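Local coordinates for protein dihydrodipicolinate synthase (Bacillus clausii KSM-K16, PDB 3E96) that probably acts as a 4-hydroxy-tetrahydrodipicolinate synthase, a Schiff-base-forming lyase of the DapA family with a TIM-barrel fold, at residues D137-D151 with N162-R175. Sequence-based numbering, arbitrary orientation.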
ATOM      1  N   ASP B 137       5.972   6.198  22.560  1.00 21.32           N
ATOM      2  CA  ASP B 137       6.362   7.246  23.501  1.00 23.39           C
ATOM      3  C   ASP B 137       7.706   7.798  23.025  1.00 23.41           C
ATOM      4  O   ASP B 137       8.681   7.862  23.777  1.00 22.60           O
ATOM      5  CB  ASP B 137       6.483   6.658  24.911  1.00 27.06           C
ATOM      6  CG  ASP B 137       6.722   7.720  25.969  1.00 30.65           C
ATOM      7  OD1 ASP B 137       6.022   8.754  25.943  1.00 30.86           O
ATOM      8  OD2 ASP B 137       7.601   7.513  26.834  1.00 33.41           O
ATOM      9  N   PHE B 138       7.737   8.194  21.757  1.00 21.00           N
ATOM     10  CA  PHE B 138       8.943   8.706  21.115  1.00 19.67           C
ATOM     11  C   PHE B 138       8.476   9.749  20.094  1.00 18.36           C
ATOM     12  O   PHE B 138       7.382   9.624  19.543  1.00 16.80           O
ATOM     13  CB  PHE B 138       9.633   7.530  20.412  1.00 20.54           C
ATOM     14  CG  PHE B 138      11.013   7.823  19.913  1.00 20.89           C
ATOM     15  CD1 PHE B 138      12.043   8.120  20.798  1.00 23.79           C
ATOM     16  CD2 PHE B 138      11.298   7.745  18.555  1.00 21.91           C
ATOM     17  CE1 PHE B 138      13.338   8.329  20.338  1.00 22.65           C
ATOM     18  CE2 PHE B 138      12.591   7.951  18.083  1.00 23.20           C
ATOM     19  CZ  PHE B 138      13.612   8.244  18.979  1.00 24.51           C
ATOM     20  N   PRO B 139       9.288  10.791  19.833  1.00 18.02           N
ATOM     21  CA  PRO B 139       8.884  11.819  18.864  1.00 17.45           C
ATOM     22  C   PRO B 139       8.435  11.193  17.553  1.00 15.92           C
ATOM     23  O   PRO B 139       9.147  10.371  16.973  1.00 15.95           O
ATOM     24  CB  PRO B 139      10.142  12.666  18.722  1.00 18.30           C
ATOM     25  CG  PRO B 139      10.704  12.619  20.122  1.00 20.02           C
ATOM     26  CD  PRO B 139      10.582  11.140  20.449  1.00 19.07           C
ATOM     27  N   SER B 140       7.251  11.587  17.092  1.00 15.01           N
ATOM     28  CA  SER B 140       6.688  11.025  15.870  1.00 15.32           C
ATOM     29  C   SER B 140       6.112  12.054  14.912  1.00 14.80           C
ATOM     30  O   SER B 140       5.608  13.098  15.331  1.00 12.94           O
ATOM     31  CB  SER B 140       5.554  10.046  16.211  1.00 14.79           C
ATOM     32  OG  SER B 140       5.947   9.077  17.165  1.00 16.14           O
ATOM     33  N   LEU B 141       6.198  11.742  13.623  1.00 13.37           N
ATOM     34  CA  LEU B 141       5.611  12.569  12.578  1.00 13.11           C
ATOM     35  C   LEU B 141       4.674  11.617  11.850  1.00 14.16           C
ATOM     36  O   LEU B 141       4.861  10.399  11.903  1.00 14.55           O
ATOM     37  CB  LEU B 141       6.650  13.073  11.575  1.00 14.01           C
ATOM     38  CG  LEU B 141       7.665  14.124  12.011  1.00 15.39           C
ATOM     39  CD1 LEU B 141       8.783  13.467  12.804  1.00 17.38           C
ATOM     40  CD2 LEU B 141       8.226  14.805  10.777  1.00 18.37           C
ATOM     41  N   VAL B 142       3.658  12.160  11.191  1.00 15.11           N
ATOM     42  CA  VAL B 142       2.741  11.328  10.427  1.00 15.50           C
ATOM     43  C   VAL B 142       2.713  11.840   8.989  1.00 15.80           C
ATOM     44  O   VAL B 142       2.780  13.053   8.753  1.00 14.02           O
ATOM     45  CB  VAL B 142       1.303  11.359  11.001  1.00 19.24           C
ATOM     46  CG1 VAL B 142       1.301  10.841  12.440  1.00 17.27           C
ATOM     47  CG2 VAL B 142       0.746  12.762  10.934  1.00 19.59           C
ATOM     48  N   TYR B 143       2.649  10.913   8.037  1.00 14.05           N
ATOM     49  CA  TYR B 143       2.588  11.256   6.621  1.00 13.89           C
ATOM     50  C   TYR B 143       1.110  11.115   6.263  1.00 14.11           C
ATOM     51  O   TYR B 143       0.581  10.008   6.181  1.00 15.50           O
ATOM     52  CB  TYR B 143       3.428  10.286   5.781  1.00 16.18           C
ATOM     53  CG  TYR B 143       3.762  10.837   4.410  1.00 19.36           C
ATOM     54  CD1 TYR B 143       4.819  11.735   4.237  1.00 21.77           C
ATOM     55  CD2 TYR B 143       2.999  10.498   3.295  1.00 20.63           C
ATOM     56  CE1 TYR B 143       5.107  12.282   2.983  1.00 23.79           C
ATOM     57  CE2 TYR B 143       3.277  11.037   2.040  1.00 22.07           C
ATOM     58  CZ  TYR B 143       4.330  11.928   1.890  1.00 24.16           C
ATOM     59  OH  TYR B 143       4.602  12.469   0.652  1.00 25.40           O
ATOM     60  N   PHE B 144       0.457  12.252   6.055  1.00 13.69           N
ATOM     61  CA  PHE B 144      -0.977  12.323   5.775  1.00 12.61           C
ATOM     62  C   PHE B 144      -1.187  12.610   4.286  1.00 12.25           C
ATOM     63  O   PHE B 144      -0.966  13.734   3.837  1.00 12.76           O
ATOM     64  CB  PHE B 144      -1.554  13.457   6.627  1.00 11.40           C
ATOM     65  CG  PHE B 144      -3.028  13.362   6.873  1.00 11.33           C
ATOM     66  CD1 PHE B 144      -3.535  12.435   7.778  1.00 12.30           C
ATOM     67  CD2 PHE B 144      -3.906  14.217   6.221  1.00 11.51           C
ATOM     68  CE1 PHE B 144      -4.902  12.364   8.032  1.00 12.94           C
ATOM     69  CE2 PHE B 144      -5.274  14.156   6.463  1.00 12.45           C
ATOM     70  CZ  PHE B 144      -5.774  13.224   7.375  1.00 11.77           C
ATOM     71  N   LYS B 145      -1.630  11.609   3.527  1.00 12.26           N
ATOM     72  CA  LYS B 145      -1.789  11.796   2.089  1.00 13.21           C
ATOM     73  C   LYS B 145      -3.065  11.314   1.408  1.00 11.61           C
ATOM     74  O   LYS B 145      -3.168  11.407   0.186  1.00 12.11           O
ATOM     75  CB  LYS B 145      -0.603  11.160   1.365  1.00 16.88           C
ATOM     76  CG  LYS B 145      -0.601   9.639   1.403  1.00 18.98           C
ATOM     77  CD  LYS B 145       0.491   9.101   0.493  1.00 24.05           C
ATOM     78  CE  LYS B 145       0.402   7.603   0.320  1.00 25.86           C
ATOM     79  NZ  LYS B 145       1.415   7.133  -0.676  1.00 26.21           N
ATOM     80  N   ASP B 146      -4.028  10.802   2.164  1.00 11.67           N
ATOM     81  CA  ASP B 146      -5.276  10.319   1.568  1.00 12.43           C
ATOM     82  C   ASP B 146      -6.384  11.381   1.650  1.00 12.68           C
ATOM     83  O   ASP B 146      -6.905  11.669   2.724  1.00 12.77           O
ATOM     84  CB  ASP B 146      -5.738   9.034   2.272  1.00 12.34           C
ATOM     85  CG  ASP B 146      -6.920   8.387   1.580  1.00 13.35           C
ATOM     86  OD1 ASP B 146      -7.514   9.026   0.688  1.00 14.59           O
ATOM     87  OD2 ASP B 146      -7.261   7.238   1.932  1.00 14.86           O
ATOM     88  N   PRO B 147      -6.765  11.968   0.505  1.00 12.35           N
ATOM     89  CA  PRO B 147      -7.814  12.992   0.508  1.00 12.85           C
ATOM     90  C   PRO B 147      -9.159  12.504   1.023  1.00 14.43           C
ATOM     91  O   PRO B 147      -9.996  13.305   1.436  1.00 15.21           O
ATOM     92  CB  PRO B 147      -7.883  13.422  -0.956  1.00 14.41           C
ATOM     93  CG  PRO B 147      -7.528  12.161  -1.682  1.00 16.36           C
ATOM     94  CD  PRO B 147      -6.361  11.635  -0.874  1.00 14.08           C
ATOM     95  N   GLU B 148      -9.363  11.190   0.997  1.00 13.46           N
ATOM     96  CA  GLU B 148     -10.619  10.601   1.453  1.00 15.82           C
ATOM     97  C   GLU B 148     -10.739  10.591   2.971  1.00 15.45           C
ATOM     98  O   GLU B 148     -11.812  10.309   3.510  1.00 15.61           O
ATOM     99  CB  GLU B 148     -10.751   9.170   0.925  1.00 18.62           C
ATOM    100  CG  GLU B 148     -10.924   9.075  -0.581  1.00 26.00           C
ATOM    101  CD  GLU B 148     -12.217   9.707  -1.052  1.00 31.18           C
ATOM    102  OE1 GLU B 148     -13.288   9.306  -0.552  1.00 33.71           O
ATOM    103  OE2 GLU B 148     -12.164  10.603  -1.922  1.00 36.34           O
ATOM    104  N   ILE B 149      -9.638  10.883   3.657  1.00 13.33           N
ATOM    105  CA  ILE B 149      -9.634  10.906   5.115  1.00 14.05           C
ATOM    106  C   ILE B 149      -9.664  12.351   5.615  1.00 14.58           C
ATOM    107  O   ILE B 149      -8.813  13.162   5.261  1.00 16.15           O
ATOM    108  CB  ILE B 149      -8.385  10.182   5.680  1.00 13.57           C
ATOM    109  CG1 ILE B 149      -8.389   8.711   5.242  1.00 13.60           C
ATOM    110  CG2 ILE B 149      -8.362  10.287   7.205  1.00 13.83           C
ATOM    111  CD1 ILE B 149      -9.578   7.904   5.754  1.00 13.40           C
ATOM    112  N   SER B 150     -10.658  12.657   6.441  1.00 14.31           N
ATOM    113  CA  SER B 150     -10.838  13.999   6.990  1.00 15.62           C
ATOM    114  C   SER B 150      -9.647  14.558   7.751  1.00 13.36           C
ATOM    115  O   SER B 150      -8.961  13.834   8.480  1.00 13.40           O
ATOM    116  CB  SER B 150     -12.054  14.020   7.919  1.00 16.16           C
ATOM    117  OG  SER B 150     -12.149  15.270   8.577  1.00 17.23           O
ATOM    118  N   ASP B 151      -9.418  15.861   7.595  1.00 12.77           N
ATOM    119  CA  ASP B 151      -8.332  16.531   8.296  1.00 13.91           C
ATOM    120  C   ASP B 151      -8.612  16.525   9.794  1.00 14.97           C
ATOM    121  O   ASP B 151      -7.728  16.812  10.603  1.00 15.05           O
ATOM    122  CB  ASP B 151      -8.179  17.974   7.814  1.00 12.76           C
ATOM    123  CG  ASP B 151      -7.699  18.057   6.383  1.00 16.01           C
ATOM    124  OD1 ASP B 151      -6.807  17.266   6.020  1.00 15.04           O
ATOM    125  OD2 ASP B 151      -8.204  18.913   5.627  1.00 17.76           O
ATOM    126  N   ASN B 162       3.831  13.505  21.920  1.00 19.66           N
ATOM    127  CA  ASN B 162       4.872  13.041  21.019  1.00 20.19           C
ATOM    128  C   ASN B 162       4.643  13.257  19.530  1.00 19.47           C
ATOM    129  O   ASN B 162       5.464  12.844  18.716  1.00 20.86           O
ATOM    130  CB  ASN B 162       5.187  11.576  21.313  1.00 20.96           C
ATOM    131  CG  ASN B 162       6.006  11.416  22.577  1.00 22.88           C
ATOM    132  OD1 ASN B 162       5.753  10.530  23.394  1.00 24.93           O
ATOM    133  ND2 ASN B 162       7.006  12.277  22.740  1.00 21.91           N
ATOM    134  N   LEU B 163       3.532  13.888  19.162  1.00 18.42           N
ATOM    135  CA  LEU B 163       3.306  14.179  17.749  1.00 17.38           C
ATOM    136  C   LEU B 163       4.010  15.519  17.554  1.00 16.74           C
ATOM    137  O   LEU B 163       3.519  16.561  18.006  1.00 16.34           O
ATOM    138  CB  LEU B 163       1.814  14.315  17.426  1.00 16.09           C
ATOM    139  CG  LEU B 163       1.544  14.643  15.950  1.00 15.83           C
ATOM    140  CD1 LEU B 163       1.990  13.475  15.078  1.00 13.41           C
ATOM    141  CD2 LEU B 163       0.073  14.924  15.733  1.00 17.13           C
ATOM    142  N   VAL B 164       5.167  15.492  16.899  1.00 14.61           N
ATOM    143  CA  VAL B 164       5.942  16.709  16.700  1.00 15.34           C
ATOM    144  C   VAL B 164       5.810  17.336  15.325  1.00 14.35           C
ATOM    145  O   VAL B 164       6.268  18.456  15.107  1.00 13.52           O
ATOM    146  CB  VAL B 164       7.446  16.464  16.984  1.00 15.98           C
ATOM    147  CG1 VAL B 164       7.632  16.004  18.417  1.00 19.19           C
ATOM    148  CG2 VAL B 164       8.004  15.427  16.020  1.00 16.47           C
ATOM    149  N   GLY B 165       5.194  16.620  14.395  1.00 13.00           N
ATOM    150  CA  GLY B 165       5.046  17.173  13.066  1.00 14.11           C
ATOM    151  C   GLY B 165       4.156  16.375  12.149  1.00 13.87           C
ATOM    152  O   GLY B 165       3.857  15.207  12.392  1.00 13.73           O
ATOM    153  N   VAL B 166       3.721  17.027  11.081  1.00 13.62           N
ATOM    154  CA  VAL B 166       2.867  16.389  10.101  1.00 12.90           C
ATOM    155  C   VAL B 166       3.397  16.694   8.710  1.00 13.57           C
ATOM    156  O   VAL B 166       3.615  17.855   8.365  1.00 12.27           O
ATOM    157  CB  VAL B 166       1.417  16.926  10.176  1.00 13.95           C
ATOM    158  CG1 VAL B 166       0.596  16.372   9.014  1.00 13.07           C
ATOM    159  CG2 VAL B 166       0.780  16.548  11.506  1.00 13.87           C
ATOM    160  N   LYS B 167       3.636  15.650   7.927  1.00 12.83           N
ATOM    161  CA  LYS B 167       4.070  15.842   6.557  1.00 14.42           C
ATOM    162  C   LYS B 167       2.755  15.759   5.801  1.00 13.07           C
ATOM    163  O   LYS B 167       2.254  14.670   5.524  1.00 13.86           O
ATOM    164  CB  LYS B 167       5.035  14.734   6.126  1.00 16.17           C
ATOM    165  CG  LYS B 167       6.422  14.902   6.733  1.00 21.73           C
ATOM    166  CD  LYS B 167       7.406  13.861   6.225  1.00 25.25           C
ATOM    167  CE  LYS B 167       8.818  14.169   6.717  1.00 27.26           C
ATOM    168  NZ  LYS B 167       9.802  13.180   6.202  1.00 30.80           N
ATOM    169  N   TYR B 168       2.173  16.924   5.530  1.00 13.69           N
ATOM    170  CA  TYR B 168       0.892  17.004   4.833  1.00 12.33           C
ATOM    171  C   TYR B 168       1.160  16.769   3.357  1.00 10.95           C
ATOM    172  O   TYR B 168       1.890  17.535   2.727  1.00 11.74           O
ATOM    173  CB  TYR B 168       0.267  18.378   5.049  1.00 11.16           C
ATOM    174  CG  TYR B 168      -1.217  18.388   4.802  1.00 11.22           C
ATOM    175  CD1 TYR B 168      -2.108  17.919   5.772  1.00 11.58           C
ATOM    176  CD2 TYR B 168      -1.735  18.836   3.589  1.00 10.73           C
ATOM    177  CE1 TYR B 168      -3.483  17.896   5.535  1.00 11.78           C
ATOM    178  CE2 TYR B 168      -3.096  18.817   3.339  1.00 11.82           C
ATOM    179  CZ  TYR B 168      -3.970  18.348   4.311  1.00 12.08           C
ATOM    180  OH  TYR B 168      -5.324  18.330   4.048  1.00 11.97           O
ATOM    181  N   ALA B 169       0.562  15.717   2.805  1.00 11.81           N
ATOM    182  CA  ALA B 169       0.809  15.359   1.416  1.00 11.40           C
ATOM    183  C   ALA B 169      -0.412  15.330   0.508  1.00 12.14           C
ATOM    184  O   ALA B 169      -0.446  14.588  -0.476  1.00 12.76           O
ATOM    185  CB  ALA B 169       1.537  14.017   1.366  1.00 10.11           C
ATOM    186  N   ILE B 170      -1.420  16.123   0.855  1.00 12.31           N
ATOM    187  CA  ILE B 170      -2.621  16.240   0.042  1.00 11.49           C
ATOM    188  C   ILE B 170      -2.458  17.622  -0.576  1.00 11.56           C
ATOM    189  O   ILE B 170      -2.426  18.625   0.139  1.00 11.02           O
ATOM    190  CB  ILE B 170      -3.898  16.203   0.902  1.00 10.88           C
ATOM    191  CG1 ILE B 170      -3.967  14.878   1.665  1.00 12.74           C
ATOM    192  CG2 ILE B 170      -5.128  16.374   0.016  1.00 11.76           C
ATOM    193  CD1 ILE B 170      -5.154  14.766   2.609  1.00 12.70           C
ATOM    194  N   ASN B 171      -2.331  17.679  -1.898  1.00  9.90           N
ATOM    195  CA  ASN B 171      -2.131  18.958  -2.566  1.00 10.68           C
ATOM    196  C   ASN B 171      -3.413  19.744  -2.752  1.00 11.68           C
ATOM    197  O   ASN B 171      -3.804  20.092  -3.865  1.00 11.04           O
ATOM    198  CB  ASN B 171      -1.415  18.745  -3.902  1.00 11.91           C
ATOM    199  CG  ASN B 171       0.008  18.246  -3.713  1.00 13.72           C
ATOM    200  OD1 ASN B 171       0.706  18.679  -2.788  1.00 14.24           O
ATOM    201  ND2 ASN B 171       0.449  17.341  -4.583  1.00 12.45           N
ATOM    202  N   ASP B 172      -4.051  20.028  -1.625  1.00 10.13           N
ATOM    203  CA  ASP B 172      -5.292  20.780  -1.585  1.00 11.85           C
ATOM    204  C   ASP B 172      -4.959  21.955  -0.673  1.00 11.69           C
ATOM    205  O   ASP B 172      -5.004  21.826   0.551  1.00 11.02           O
ATOM    206  CB  ASP B 172      -6.388  19.911  -0.966  1.00 11.94           C
ATOM    207  CG  ASP B 172      -7.753  20.560  -1.031  1.00 14.08           C
ATOM    208  OD1 ASP B 172      -7.836  21.782  -0.812  1.00 14.01           O
ATOM    209  OD2 ASP B 172      -8.741  19.842  -1.287  1.00 15.29           O
ATOM    210  N   LEU B 173      -4.595  23.091  -1.266  1.00 11.49           N
ATOM    211  CA  LEU B 173      -4.205  24.257  -0.481  1.00 13.30           C
ATOM    212  C   LEU B 173      -5.260  24.780   0.497  1.00 13.04           C
ATOM    213  O   LEU B 173      -4.931  25.093   1.641  1.00 13.04           O
ATOM    214  CB  LEU B 173      -3.708  25.376  -1.408  1.00 15.14           C
ATOM    215  CG  LEU B 173      -2.283  25.190  -1.964  1.00 19.78           C
ATOM    216  CD1 LEU B 173      -1.275  25.193  -0.828  1.00 20.30           C
ATOM    217  CD2 LEU B 173      -2.180  23.893  -2.738  1.00 23.52           C
ATOM    218  N   PRO B 174      -6.530  24.900   0.068  1.00 12.98           N
ATOM    219  CA  PRO B 174      -7.526  25.393   1.030  1.00 12.98           C
ATOM    220  C   PRO B 174      -7.617  24.460   2.236  1.00 12.98           C
ATOM    221  O   PRO B 174      -7.740  24.917   3.371  1.00 13.92           O
ATOM    222  CB  PRO B 174      -8.818  25.418   0.210  1.00 13.93           C
ATOM    223  CG  PRO B 174      -8.312  25.761  -1.164  1.00 14.12           C
ATOM    224  CD  PRO B 174      -7.102  24.840  -1.290  1.00 12.13           C
ATOM    225  N   ARG B 175      -7.552  23.150   1.994  1.00 13.40           N
ATOM    226  CA  ARG B 175      -7.607  22.189   3.094  1.00 12.54           C
ATOM    227  C   ARG B 175      -6.415  22.365   4.021  1.00 12.87           C
ATOM    228  O   ARG B 175      -6.564  22.405   5.244  1.00 12.41           O
ATOM    229  CB  ARG B 175      -7.602  20.747   2.580  1.00 14.31           C
ATOM    230  CG  ARG B 175      -8.956  20.202   2.194  1.00 14.39           C
ATOM    231  CD  ARG B 175      -8.853  18.728   1.799  1.00 15.02           C
ATOM    232  NE  ARG B 175      -8.592  17.838   2.934  1.00 14.00           N
ATOM    233  CZ  ARG B 175      -8.726  16.514   2.878  1.00 12.74           C
ATOM    234  NH1 ARG B 175      -9.109  15.937   1.745  1.00 12.14           N
ATOM    235  NH2 ARG B 175      -8.514  15.766   3.954  1.00 13.63           N
TER
HETATM  236  O   HOH W   1      -8.934  21.257   6.452  1.00 16.35           O
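Arg175 lays its guanidinium edge against the loop that follows strand 140-144 and holds it by four hydrogen bonds. NE meets Asp151 OD2 at 2.9 Å and NH2 meets Asp151 OD1, a side-on, two-nitrogen salt bridge in which both oxygens are approached from above the carboxylate plane. NH1 gives a bond of 2.8 Å to Pro147 O, in the carbonyl plane on a lone pair, while NH2 also reaches Ile149 O. A bend at chi3 (71°) turns the group back to these acceptors, and Ile170 CD1 lies over one of its faces. From the opposite face of the carboxylate, Tyr168 OH donates to Asp151 OD1 at 2.7 Å, so this oxygen has two donors; a water joins OD2 to Arg175 O. A leucine in place of Arg175 would probably leave Asp151 without its countercharge and the carbonyls of Pro147 and Ile149 without these donors, letting the loop drift. Beside this network the Phe144 and Tyr168 rings point the same way, nearly parallel but slid apart, with Phe144 CD2 3.8 Å from Tyr168 CE1.

In the parallel pair of strands 140-144 and 163-168, Val164 is the extra residue of a beta bulge: Ser140 pairs with Leu163 but Leu141 with Gly165, and beyond it the two strands stay in step as far as Phe144 and Tyr168. On the face with Leu141, Tyr143 crosses Lys167 at about a right angle, its CD1 3.6 Å from Lys167 CB; these are the predicted proton donor/acceptor and Schiff-base lysine. Ala169 CB touches the phenol end, whose OH bonds to Gly194 O. On the other face Val142 CG2 packs on Val166 CG2 at 3.8 Å.

The two strands and helix 152-157 form a beta-alpha-beta unit of the eight-stranded barrel, flanked by strands 109-112 and 190-193, with helix 122-136 packing on Val142 and helix 200-206 on Tyr168.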